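Local coordinates for hypothetical protein (PDB 1QYI) that is of unknown function but probably belongs to the haloacid dehalogenase (HAD) superfamily of hydrolases, at residues K2-V8 and F232-T238; A260-A264 and A292-N297; V318-S324 and A336-T341. All coordinates share one frame; numbering follows the deposited sequence.

The N-terminal strand 3-6 is the first element of a parallel sheet, and interaction 1 pairs it with strand 233-237, closing a loop of 223 residues that holds many helices and no strand. Interaction 2 then closes a loop of 27 residues, bringing 260-264, with the short edge strand 263-264, against the end of helix 288-295. Interaction 3 closes the tightest loop, joining strands 318-322 and 337-341 around one helix. The three loops run in series, so none encloses or crosses another. In space they adjoin: Ile236 bonds to the backbone of 260-264, and Leu5 bonds to Phe319 and Val321, so five consecutive strands of the sheet are covered.

Interaction 1 (K2-V8 and F232-T238); sequences KKILFDV and FELGIAT
Lys3 to Phe6 and Glu233 to Ala237 are adjacent parallel strands in the sheet of an HAD-like domain. Their axes run 28° apart, and five backbone bonds zip them together. The bond from Phe6 N to Gly235 O is short, at 2.7 Å, and nearly straight. The one from Gly235 N to Ile4 O is longer, at 3.1 Å, and clearly bent (136° at the hydrogen). Glu233 N to Lys2 O, Ile4 N to Glu233 O and Ala237 N to Phe6 O complete the set.

On the face carrying Ile4, Phe6, Leu234 and Ile236 the packing is apolar. With Ile4 CG1 anti to the backbone N (169°), CG2 is the branch that meets strand 233-237, alongside Leu234, with Ile4 CG2 to Leu234 CD2 at 3.2 Å. Leu234 CD2 also comes to the edge of the Phe6 ring. Ile236 sends CD1 back to Phe6 CB (3.4 Å), while its CG2 branch meets Val8 CG2 at 3.7 Å, the two side chains being roughly perpendicular. Leu224 of helix 217-229 covers Phe6 and Leu234.

Lys3, Glu233 and Leu5 lie on the other face, where Gly235 has no side chain. The aliphatic part of Lys3 runs across Glu233, with Lys3 CG 3.3 Å from Glu233 CB, and its amine makes a cation-pi contact with Phe262. Leu5 CD2 rests 4.0 Å from Gly235 CA, close packing that the absence of a CB on Gly235 allows. Just past the end of its strand, Asp7 brings OD1 within 3.2 Å of Ala237 O. Two acceptors would probably repel, but Lys284 NZ, hydrogen-bonded to Ala237 O and in a long, weak ion pair with Asp7 OD1, can ease this.

The DVDGV sequence starting at Asp7, at the C-terminal end of the first strand, is consistent with the first sequence motif of the Rossmann-like HAD fold.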
# COMPACT_ATOMS: atom_id res chain seq x y z
N LYS A 2 -10.87 29.78 -1.05
CA LYS A 2 -9.62 29.22 -1.56
C LYS A 2 -9.30 27.94 -0.82
O LYS A 2 -9.24 27.92 0.41
CB LYS A 2 -8.46 30.20 -1.38
CG LYS A 2 -8.46 31.36 -2.36
CD LYS A 2 -7.16 32.15 -2.25
CE LYS A 2 -7.21 33.44 -3.06
NZ LYS A 2 -7.39 33.20 -4.51
N LYS A 3 -9.10 26.87 -1.57
CA LYS A 3 -8.80 25.58 -0.98
C LYS A 3 -7.51 24.97 -1.50
O LYS A 3 -7.06 25.25 -2.61
CB LYS A 3 -9.97 24.62 -1.22
CG LYS A 3 -10.96 24.55 -0.06
CD LYS A 3 -12.10 23.58 -0.35
CE LYS A 3 -12.80 23.13 0.93
NZ LYS A 3 -11.90 22.27 1.76
N ILE A 4 -6.90 24.13 -0.67
CA ILE A 4 -5.68 23.46 -1.04
C ILE A 4 -5.84 21.99 -0.68
O ILE A 4 -5.89 21.64 0.49
CB ILE A 4 -4.47 24.07 -0.33
CG1 ILE A 4 -3.24 23.18 -0.53
CG2 ILE A 4 -4.80 24.26 1.13
CD1 ILE A 4 -1.94 23.85 -0.16
N LEU A 5 -5.92 21.15 -1.70
CA LEU A 5 -6.11 19.73 -1.49
C LEU A 5 -4.79 18.98 -1.48
O LEU A 5 -3.98 19.08 -2.42
CB LEU A 5 -7.03 19.17 -2.57
CG LEU A 5 -8.26 20.03 -2.89
CD1 LEU A 5 -9.08 19.34 -3.96
CD2 LEU A 5 -9.09 20.26 -1.64
N PHE A 6 -4.58 18.22 -0.40
CA PHE A 6 -3.37 17.44 -0.16
C PHE A 6 -3.53 15.95 -0.41
O PHE A 6 -4.61 15.38 -0.26
CB PHE A 6 -2.91 17.62 1.28
CG PHE A 6 -2.24 18.93 1.56
CD1 PHE A 6 -0.90 19.12 1.22
CD2 PHE A 6 -2.94 19.97 2.19
CE1 PHE A 6 -0.26 20.32 1.50
CE2 PHE A 6 -2.31 21.17 2.47
CZ PHE A 6 -0.96 21.35 2.12
N ASP A 7 -2.43 15.32 -0.79
CA ASP A 7 -2.39 13.87 -0.99
C ASP A 7 -1.61 13.39 0.23
O ASP A 7 -0.87 14.18 0.82
CB ASP A 7 -1.66 13.51 -2.28
CG ASP A 7 -1.55 12.02 -2.49
OD1 ASP A 7 -2.44 11.27 -2.04
OD2 ASP A 7 -0.57 11.58 -3.13
N VAL A 8 -1.75 12.13 0.61
CA VAL A 8 -1.05 11.64 1.79
C VAL A 8 0.30 11.01 1.50
O VAL A 8 1.33 11.56 1.88
CB VAL A 8 -1.93 10.66 2.58
CG1 VAL A 8 -1.26 10.34 3.90
CG2 VAL A 8 -3.31 11.29 2.83
N PHE A 232 -6.87 29.93 4.05
CA PHE A 232 -6.95 28.70 3.26
C PHE A 232 -7.72 27.58 3.93
O PHE A 232 -7.58 27.34 5.12
CB PHE A 232 -5.55 28.20 2.89
CG PHE A 232 -5.01 28.81 1.63
CD1 PHE A 232 -5.65 28.59 0.42
CD2 PHE A 232 -3.89 29.63 1.67
CE1 PHE A 232 -5.18 29.18 -0.75
CE2 PHE A 232 -3.41 30.23 0.51
CZ PHE A 232 -4.06 30.00 -0.70
N GLU A 233 -8.54 26.90 3.13
CA GLU A 233 -9.31 25.77 3.61
C GLU A 233 -8.53 24.53 3.17
O GLU A 233 -8.16 24.42 2.00
CB GLU A 233 -10.71 25.77 2.98
CG GLU A 233 -11.81 25.22 3.87
CD GLU A 233 -12.08 26.12 5.06
OE1 GLU A 233 -12.46 27.30 4.84
OE2 GLU A 233 -11.92 25.66 6.22
N LEU A 234 -8.27 23.61 4.09
CA LEU A 234 -7.51 22.40 3.76
C LEU A 234 -8.37 21.18 3.40
O LEU A 234 -9.51 21.07 3.84
CB LEU A 234 -6.57 22.06 4.92
CG LEU A 234 -5.73 23.22 5.47
CD1 LEU A 234 -4.73 22.68 6.48
CD2 LEU A 234 -5.00 23.92 4.33
N GLY A 235 -7.81 20.29 2.59
CA GLY A 235 -8.52 19.09 2.17
C GLY A 235 -7.60 17.90 1.88
O GLY A 235 -6.42 18.09 1.58
N ILE A 236 -8.14 16.68 1.98
CA ILE A 236 -7.36 15.46 1.72
C ILE A 236 -8.00 14.47 0.74
O ILE A 236 -9.17 14.11 0.89
CB ILE A 236 -7.07 14.67 3.03
CG1 ILE A 236 -6.17 15.49 3.96
CG2 ILE A 236 -6.34 13.37 2.72
CD1 ILE A 236 -4.80 15.73 3.39
N ALA A 237 -7.23 14.03 -0.25
CA ALA A 237 -7.65 13.03 -1.24
C ALA A 237 -6.51 12.00 -1.34
O ALA A 237 -5.43 12.32 -1.84
CB ALA A 237 -7.89 13.68 -2.61
N THR A 238 -6.75 10.78 -0.87
CA THR A 238 -5.71 9.74 -0.92
C THR A 238 -6.25 8.40 -1.42
O THR A 238 -7.46 8.20 -1.50
CB THR A 238 -5.07 9.50 0.47
OG1 THR A 238 -4.07 8.49 0.36
CG2 THR A 238 -6.13 9.07 1.48

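Interaction 2 (A260-A264 and A292-N297); sequences ADFIA and AALYGN
Phe262 CG stands opposite its carbonyl carbon (chi1 -60°), and this swings the ring against the last turn of helix 288-295; in Asn297, CG stands opposite the backbone N (chi1 -173°), placing the amide beside 260-264. The Phe262 ring meets backbone here. Its CD1 is 3.4 Å from Ala293 O and its CE1 is 3.8 Å from Gly296 CA, both approached obliquely, while Tyr295 O comes at the ring edge, near its plane.

Gly296 is the first residue past the helix. Its N still bonds to Ala292 O, one turn back, but its phi of 143° then sends the chain out of the helix, placing Asn297 beside Asp261. The resulting bond from Asn297 N to Asp261 O measures 2.8 Å yet is weak, since the angle at the hydrogen is far from straight, and Asn297 CB packs at 3.2 Å from Asp261 O.

A water bridges this polar side. It donates to Ala260 O at 2.6 Å and accepts from Asn297 ND2 at 3.1 Å, with a further weak bond to Asp261 OD2. The amide is also fixed from beyond the two segments, OD1 by Tyr302 OH and ND2 by Asp268 OD1, so both ends of the group have defined partners.

Farther along, the contact turns apolar: Ala264 CB sits 4.1 Å from Ala292 CB and an equal 4.1 Å from Ala293 CB, small side chains that let helix and strand come close together. Strand 263-264 is the outermost strand of the sheet on its side and pairs with strand 233-237; helix 288-295 packs against it here and meets helix 302-307 through Tyr305, which touches Ala292 and Tyr295.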
# COMPACT_ATOMS: atom_id res chain seq x y z
N ALA A 260 -13.28 16.63 8.89
CA ALA A 260 -13.65 15.29 8.48
C ALA A 260 -14.49 15.22 7.19
O ALA A 260 -14.46 14.22 6.48
CB ALA A 260 -14.39 14.57 9.61
N ASP A 261 -15.23 16.28 6.89
CA ASP A 261 -16.07 16.28 5.69
C ASP A 261 -15.28 16.57 4.42
O ASP A 261 -15.81 16.47 3.30
CB ASP A 261 -17.21 17.28 5.83
CG ASP A 261 -18.57 16.63 5.67
OD1 ASP A 261 -19.59 17.26 6.02
OD2 ASP A 261 -18.62 15.47 5.19
N PHE A 262 -14.02 16.93 4.58
CA PHE A 262 -13.18 17.24 3.44
C PHE A 262 -11.99 16.30 3.32
O PHE A 262 -10.91 16.69 2.89
CB PHE A 262 -12.70 18.68 3.55
CG PHE A 262 -13.81 19.68 3.58
CD1 PHE A 262 -14.72 19.76 2.53
CD2 PHE A 262 -13.96 20.55 4.65
CE1 PHE A 262 -15.76 20.68 2.55
CE2 PHE A 262 -15.00 21.48 4.69
CZ PHE A 262 -15.90 21.54 3.63
N ILE A 263 -12.20 15.05 3.72
CA ILE A 263 -11.16 14.04 3.61
C ILE A 263 -11.73 12.89 2.78
O ILE A 263 -12.54 12.10 3.26
CB ILE A 263 -10.74 13.51 4.99
CG1 ILE A 263 -10.21 14.66 5.85
CG2 ILE A 263 -9.68 12.43 4.82
CD1 ILE A 263 -9.70 14.24 7.23
N ALA A 264 -11.31 12.83 1.52
CA ALA A 264 -11.76 11.79 0.61
C ALA A 264 -10.73 10.65 0.61
O ALA A 264 -9.52 10.90 0.51
CB ALA A 264 -11.92 12.36 -0.79
N ALA A 292 -14.69 15.48 -4.04
CA ALA A 292 -15.38 15.20 -2.80
C ALA A 292 -14.70 15.94 -1.65
O ALA A 292 -15.35 16.39 -0.71
CB ALA A 292 -15.37 13.71 -2.53
N ALA A 293 -13.38 16.05 -1.74
CA ALA A 293 -12.59 16.73 -0.73
C ALA A 293 -12.74 18.24 -0.83
O ALA A 293 -12.41 18.98 0.11
CB ALA A 293 -11.13 16.34 -0.88
N LEU A 294 -13.25 18.69 -1.96
CA LEU A 294 -13.41 20.12 -2.19
C LEU A 294 -14.79 20.64 -1.79
O LEU A 294 -14.88 21.58 -1.01
CB LEU A 294 -13.14 20.43 -3.67
CG LEU A 294 -12.80 21.88 -4.04
CD1 LEU A 294 -12.04 21.91 -5.36
CD2 LEU A 294 -14.06 22.69 -4.12
N TYR A 295 -15.85 20.03 -2.31
CA TYR A 295 -17.20 20.47 -2.00
C TYR A 295 -17.81 19.85 -0.74
O TYR A 295 -18.67 20.46 -0.09
CB TYR A 295 -18.13 20.22 -3.19
CG TYR A 295 -17.69 20.91 -4.46
CD1 TYR A 295 -17.49 22.29 -4.49
CD2 TYR A 295 -17.46 20.18 -5.63
CE1 TYR A 295 -17.06 22.93 -5.66
CE2 TYR A 295 -17.03 20.81 -6.80
CZ TYR A 295 -16.84 22.18 -6.81
OH TYR A 295 -16.41 22.82 -7.96
N GLY A 296 -17.36 18.66 -0.38
CA GLY A 296 -17.90 18.01 0.81
C GLY A 296 -18.01 16.53 0.54
O GLY A 296 -18.24 16.11 -0.59
N ASN A 297 -17.84 15.72 1.58
CA ASN A 297 -17.89 14.28 1.38
C ASN A 297 -19.19 13.65 1.87
O ASN A 297 -19.24 13.01 2.91
CB ASN A 297 -16.69 13.63 2.06
CG ASN A 297 -16.60 12.15 1.76
OD1 ASN A 297 -16.85 11.72 0.63
ND2 ASN A 297 -16.21 11.37 2.75
O HOH W 1 -16.43 12.86 5.44

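Interaction 3 (V318-S324 and A336-T341); sequences VFIVGDS and ATFIGT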
# COMPACT_ATOMS: atom_id res chain seq x y z
N VAL A 318 -8.19 26.64 -6.18
CA VAL A 318 -7.83 25.31 -5.71
C VAL A 318 -6.41 24.95 -6.12
O VAL A 318 -6.03 25.08 -7.29
CB VAL A 318 -8.81 24.25 -6.25
CG1 VAL A 318 -8.51 22.89 -5.60
CG2 VAL A 318 -10.25 24.67 -5.97
N PHE A 319 -5.63 24.49 -5.14
CA PHE A 319 -4.24 24.08 -5.31
C PHE A 319 -4.10 22.63 -4.84
O PHE A 319 -4.23 22.33 -3.64
CB PHE A 319 -3.31 24.94 -4.46
CG PHE A 319 -3.27 26.38 -4.86
CD1 PHE A 319 -2.60 26.77 -6.01
CD2 PHE A 319 -3.92 27.34 -4.10
CE1 PHE A 319 -2.57 28.10 -6.39
CE2 PHE A 319 -3.89 28.67 -4.48
CZ PHE A 319 -3.22 29.05 -5.63
N ILE A 320 -3.81 21.74 -5.77
CA ILE A 320 -3.64 20.34 -5.44
C ILE A 320 -2.15 20.09 -5.22
O ILE A 320 -1.32 20.40 -6.08
CB ILE A 320 -4.19 19.45 -6.56
CG1 ILE A 320 -5.71 19.48 -6.51
CG2 ILE A 320 -3.66 18.04 -6.42
CD1 ILE A 320 -6.40 18.70 -7.61
N VAL A 321 -1.84 19.53 -4.05
CA VAL A 321 -0.47 19.23 -3.62
C VAL A 321 -0.24 17.73 -3.56
O VAL A 321 -0.72 17.03 -2.65
CB VAL A 321 -0.19 19.84 -2.22
CG1 VAL A 321 1.21 19.44 -1.73
CG2 VAL A 321 -0.33 21.35 -2.26
N GLY A 322 0.50 17.22 -4.54
CA GLY A 322 0.77 15.80 -4.57
C GLY A 322 2.08 15.50 -5.24
O GLY A 322 2.82 16.40 -5.62
N ASP A 323 2.34 14.22 -5.42
CA ASP A 323 3.58 13.80 -6.03
C ASP A 323 3.34 12.92 -7.25
O ASP A 323 4.19 12.83 -8.13
CB ASP A 323 4.41 13.04 -5.00
CG ASP A 323 3.69 11.83 -4.46
OD1 ASP A 323 2.49 11.95 -4.08
OD2 ASP A 323 4.32 10.75 -4.42
N SER A 324 2.19 12.26 -7.29
CA SER A 324 1.89 11.38 -8.41
C SER A 324 1.37 12.15 -9.60
O SER A 324 0.78 13.23 -9.47
CB SER A 324 0.85 10.34 -8.01
OG SER A 324 -0.44 10.93 -7.95
N ALA A 336 -7.79 23.01 -11.57
CA ALA A 336 -7.09 23.51 -10.40
C ALA A 336 -5.59 23.64 -10.62
O ALA A 336 -5.02 22.98 -11.49
CB ALA A 336 -7.36 22.61 -9.21
N THR A 337 -4.96 24.50 -9.83
CA THR A 337 -3.52 24.68 -9.95
C THR A 337 -2.83 23.47 -9.33
O THR A 337 -3.20 23.03 -8.24
CB THR A 337 -3.04 25.96 -9.23
OG1 THR A 337 -3.42 27.11 -10.00
CG2 THR A 337 -1.52 25.95 -9.07
N PHE A 338 -1.84 22.93 -10.03
CA PHE A 338 -1.13 21.76 -9.52
C PHE A 338 0.30 22.08 -9.09
O PHE A 338 1.04 22.76 -9.79
CB PHE A 338 -1.10 20.65 -10.58
CG PHE A 338 -0.35 19.42 -10.13
CD1 PHE A 338 -0.90 18.55 -9.18
CD2 PHE A 338 0.94 19.17 -10.61
CE1 PHE A 338 -0.19 17.46 -8.70
CE2 PHE A 338 1.68 18.08 -10.14
CZ PHE A 338 1.11 17.21 -9.18
N ILE A 339 0.67 21.58 -7.92
CA ILE A 339 2.00 21.77 -7.40
C ILE A 339 2.54 20.41 -6.97
O ILE A 339 2.06 19.82 -6.00
CB ILE A 339 2.05 22.81 -6.25
CG1 ILE A 339 3.31 22.57 -5.40
CG2 ILE A 339 0.77 22.78 -5.45
CD1 ILE A 339 3.58 23.64 -4.38
N GLY A 340 3.53 19.92 -7.72
CA GLY A 340 4.12 18.62 -7.44
C GLY A 340 5.26 18.60 -6.44
O GLY A 340 6.08 19.52 -6.39
N THR A 341 5.31 17.54 -5.63
CA THR A 341 6.36 17.38 -4.63
C THR A 341 7.33 16.31 -5.06
O THR A 341 6.96 15.38 -5.76
CB THR A 341 5.79 16.98 -3.27
OG1 THR A 341 4.56 17.68 -3.05
CG2 THR A 341 6.76 17.36 -2.17
O HOH W 2 6.76 13.71 -7.63
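Phe319 and Thr337 mark the tightly packed part of this strand pair, whereas the ends at Asp323 and Thr341 are joined partly through water. Thr337 CG2 meets the ring edge of Phe319, 3.3 Å from CD1, the two side chains lying side by side and pointing the same way. Thr337 turns its hydroxyl to Lys315 O. Next on this face, Val321 CG2 and Ile339 CG2 touch at 3.7 Å.

On the opposite face, with Ile320 and Phe338, Ile320 CG2 lies in the plane of the Phe338 ring, 3.9 Å from CD1, and the side chains cross at about a right angle. With CG opposite its backbone N (chi1 179°), Phe338 extends its ring past Gly322; the ring also reaches beside Gly340, which has no side chain. Ala331 of helix 325-334 packs on both Ile320 and Phe338.

That helix connects the two strands, making a beta-alpha-beta crossover whose strands diverge by only 22°. Ser324 is its N-cap, and the Gly322-Ser324 sequence, GDS, is consistent with the start of HAD motif IV; Asp323 OD1 lies near Asp7 OD2.

The backbone bonding is uneven rather than graded. Ile320 N to Thr337 O is 2.9 Å and well aligned, and Gly322 N to Ile339 O stretches to a weak 3.4 Å, but Gly322 O then takes Thr341 N at a short 2.7 Å, with Thr341 OG1 as a weak second donor. Past it, by the partly exposed Asp323 and Ser324, one water donates to both Asp323 O (2.8 Å) and Thr341 O (2.5 Å).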